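Local atomic coordinates of PelD (PDB entry 4EU0), a protein that binds the second messenger cyclic di-GMP, acting as an effector involved in pellicle formation in Pseudomonas aeruginosa. Residues A44-V49 with I117-A122. Sequence-based numbering, arbitrary orientation.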
ATOM      1  N   ALA A  44      -6.604  21.869 -10.777  1.00 30.27           N
ATOM      2  CA  ALA A  44      -6.279  21.381  -9.438  1.00 28.38           C
ATOM      3  C   ALA A  44      -4.910  21.874  -8.968  1.00 28.65           C
ATOM      4  O   ALA A  44      -4.135  22.432  -9.753  1.00 29.67           O
ATOM      5  CB  ALA A  44      -6.332  19.848  -9.403  1.00 26.57           C
ATOM      6  N   GLY A  45      -4.626  21.656  -7.686  1.00 27.47           N
ATOM      7  CA  GLY A  45      -3.339  22.013  -7.095  1.00 27.64           C
ATOM      8  C   GLY A  45      -2.944  21.044  -5.998  1.00 26.12           C
ATOM      9  O   GLY A  45      -3.806  20.450  -5.338  1.00 24.21           O
ATOM     10  N   LEU A  46      -1.636  20.881  -5.812  1.00 26.46           N
ATOM     11  CA  LEU A  46      -1.097  20.031  -4.754  1.00 25.93           C
ATOM     12  C   LEU A  46      -0.302  20.872  -3.762  1.00 27.29           C
ATOM     13  O   LEU A  46       0.584  21.631  -4.156  1.00 29.18           O
ATOM     14  CB  LEU A  46      -0.205  18.943  -5.348  1.00 25.15           C
ATOM     15  CG  LEU A  46       0.294  17.850  -4.396  1.00 23.84           C
ATOM     16  CD1 LEU A  46      -0.839  16.941  -3.909  1.00 23.88           C
ATOM     17  CD2 LEU A  46       1.366  17.030  -5.084  1.00 24.73           C
ATOM     18  N   TYR A  47      -0.624  20.727  -2.478  1.00 27.48           N
ATOM     19  CA  TYR A  47      -0.045  21.571  -1.421  1.00 28.83           C
ATOM     20  C   TYR A  47       0.525  20.742  -0.277  1.00 28.84           C
ATOM     21  O   TYR A  47      -0.005  19.687   0.045  1.00 27.29           O
ATOM     22  CB  TYR A  47      -1.110  22.523  -0.871  1.00 29.43           C
ATOM     23  CG  TYR A  47      -1.839  23.284  -1.954  1.00 29.82           C
ATOM     24  CD1 TYR A  47      -1.364  24.507  -2.402  1.00 31.26           C
ATOM     25  CD2 TYR A  47      -2.988  22.758  -2.554  1.00 28.84           C
ATOM     26  CE1 TYR A  47      -2.019  25.207  -3.399  1.00 31.98           C
ATOM     27  CE2 TYR A  47      -3.645  23.446  -3.560  1.00 28.62           C
ATOM     28  CZ  TYR A  47      -3.155  24.671  -3.974  1.00 31.01           C
ATOM     29  OH  TYR A  47      -3.801  25.371  -4.963  1.00 30.88           O
ATOM     30  N   ARG A  48       1.603  21.225   0.338  1.00 30.50           N
ATOM     31  CA  ARG A  48       2.147  20.572   1.524  1.00 30.55           C
ATOM     32  C   ARG A  48       1.281  20.901   2.738  1.00 30.44           C
ATOM     33  O   ARG A  48       0.813  22.027   2.888  1.00 31.15           O
ATOM     34  CB  ARG A  48       3.597  21.000   1.778  1.00 32.34           C
ATOM     35  CG  ARG A  48       4.215  20.385   3.033  1.00 33.75           C
ATOM     36  CD  ARG A  48       5.588  20.963   3.362  1.00 39.16           C
ATOM     37  NE  ARG A  48       6.584  20.675   2.329  1.00 42.60           N
ATOM     38  CZ  ARG A  48       7.234  19.521   2.188  1.00 43.31           C
ATOM     39  NH1 ARG A  48       7.009  18.496   3.007  1.00 43.11           N
ATOM     40  NH2 ARG A  48       8.118  19.387   1.208  1.00 45.12           N
ATOM     41  N   VAL A  49       1.071  19.909   3.597  1.00 29.28           N
ATOM     42  CA  VAL A  49       0.353  20.119   4.847  1.00 29.86           C
ATOM     43  C   VAL A  49       1.326  20.012   6.020  1.00 31.54           C
ATOM     44  O   VAL A  49       2.064  19.032   6.129  1.00 30.67           O
ATOM     45  CB  VAL A  49      -0.813  19.121   5.006  1.00 28.44           C
ATOM     46  CG1 VAL A  49      -1.457  19.244   6.380  1.00 28.02           C
ATOM     47  CG2 VAL A  49      -1.853  19.353   3.909  1.00 26.60           C
ATOM     48  N   ILE A 117      -1.236  13.748   7.805  1.00 24.16           N
ATOM     49  CA  ILE A 117      -1.604  14.394   6.544  1.00 24.00           C
ATOM     50  C   ILE A 117      -0.345  15.047   5.996  1.00 24.40           C
ATOM     51  O   ILE A 117       0.135  16.041   6.551  1.00 25.65           O
ATOM     52  CB  ILE A 117      -2.676  15.512   6.740  1.00 24.99           C
ATOM     53  CG1 ILE A 117      -3.696  15.165   7.841  1.00 26.64           C
ATOM     54  CG2 ILE A 117      -3.309  15.917   5.409  1.00 24.89           C
ATOM     55  CD1 ILE A 117      -4.537  13.956   7.638  1.00 27.91           C
ATOM     56  N   LEU A 118       0.195  14.471   4.925  1.00 23.56           N
ATOM     57  CA  LEU A 118       1.431  14.955   4.317  1.00 24.37           C
ATOM     58  C   LEU A 118       1.175  16.090   3.337  1.00 24.35           C
ATOM     59  O   LEU A 118       1.983  17.011   3.232  1.00 25.38           O
ATOM     60  CB  LEU A 118       2.143  13.818   3.583  1.00 23.75           C
ATOM     61  CG  LEU A 118       3.033  12.845   4.362  1.00 25.96           C
ATOM     62  CD1 LEU A 118       2.262  12.047   5.398  1.00 28.61           C
ATOM     63  CD2 LEU A 118       3.700  11.910   3.378  1.00 27.18           C
ATOM     64  N   ALA A 119       0.045  16.005   2.633  1.00 23.37           N
ATOM     65  CA  ALA A 119      -0.254  16.890   1.507  1.00 23.47           C
ATOM     66  C   ALA A 119      -1.750  16.992   1.263  1.00 22.92           C
ATOM     67  O   ALA A 119      -2.537  16.202   1.791  1.00 21.87           O
ATOM     68  CB  ALA A 119       0.451  16.396   0.246  1.00 23.07           C
ATOM     69  N   LEU A 120      -2.133  17.970   0.447  1.00 23.46           N
ATOM     70  CA  LEU A 120      -3.529  18.210   0.125  1.00 23.05           C
ATOM     71  C   LEU A 120      -3.696  18.349  -1.389  1.00 22.47           C
ATOM     72  O   LEU A 120      -2.961  19.098  -2.027  1.00 23.32           O
ATOM     73  CB  LEU A 120      -3.983  19.485   0.852  1.00 24.62           C
ATOM     74  CG  LEU A 120      -5.367  20.106   0.669  1.00 25.85           C
ATOM     75  CD1 LEU A 120      -5.595  21.138   1.766  1.00 29.62           C
ATOM     76  CD2 LEU A 120      -5.465  20.777  -0.667  1.00 29.24           C
ATOM     77  N   LEU A 121      -4.652  17.617  -1.957  1.00 21.12           N
ATOM     78  CA  LEU A 121      -5.088  17.848  -3.335  1.00 21.44           C
ATOM     79  C   LEU A 121      -6.338  18.723  -3.294  1.00 21.93           C
ATOM     80  O   LEU A 121      -7.344  18.324  -2.710  1.00 22.13           O
ATOM     81  CB  LEU A 121      -5.406  16.524  -4.052  1.00 19.76           C
ATOM     82  CG  LEU A 121      -6.068  16.608  -5.436  1.00 20.36           C
ATOM     83  CD1 LEU A 121      -5.085  17.087  -6.485  1.00 21.47           C
ATOM     84  CD2 LEU A 121      -6.677  15.272  -5.851  1.00 18.53           C
ATOM     85  N   ALA A 122      -6.260  19.913  -3.893  1.00 23.43           N
ATOM     86  CA  ALA A 122      -7.397  20.828  -3.978  1.00 24.16           C
ATOM     87  C   ALA A 122      -7.866  20.906  -5.420  1.00 24.75           C
ATOM     88  O   ALA A 122      -7.113  21.314  -6.302  1.00 25.65           O
ATOM     89  CB  ALA A 122      -7.016  22.219  -3.466  1.00 25.30           C
TER
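The Tyr47 ring packs against Leu120 and Ala122 of the neighbouring antiparallel strand, lying along the sheet rather than standing up from it. CE2 brings the ring edge to Ala122 CB at 3.6 Å, near the ring plane, while CD2 lies 3.7 Å from Leu120 CD2, an oblique approach. With CG beside the backbone N (chi1 -51°), the ring runs back over Gly45, and OH comes to 4.0 Å from Gly45 CA; glycine's lack of a side chain and the small methyl of Ala122 leave room for it. Val49 leans over the backbone of residues 117-120. Its CG2 rests on Ala119 C and reaches Leu120 CB at 3.7 Å, while CG1 sits by Ile117 O and 3.9 Å from Ile117 CG2; two methyls on one CB let it touch Leu120 and Ile117 at once. Leu80 of helix 74-82 packs against Val49, Leu120 and Ile117.

Beneath the side chains, Gly45 with Ala122 and Tyr47 with Leu120 form reciprocal hydrogen-bonded pairs, Leu120 N giving to Tyr47 O at 2.8 Å. Beyond them, Val49 N binds Leu118 O at 3.1 Å with a straight N-H but from well above the carbonyl plane, where Leu118 takes a helix-like psi of -35°. On the other face Leu46 and Leu121 meet helix 28-39, and Arg48 faces Ala119 as a non-hydrogen-bonded pair, CA to CA 4.4 Å. Strands 43-48 and 117-123 are adjacent inner strands of a five-stranded antiparallel sheet in order 2-1-5-4-3, with helices on both faces: the central sheet of the protein's GAF domain, away from the cyclic di-GMP site.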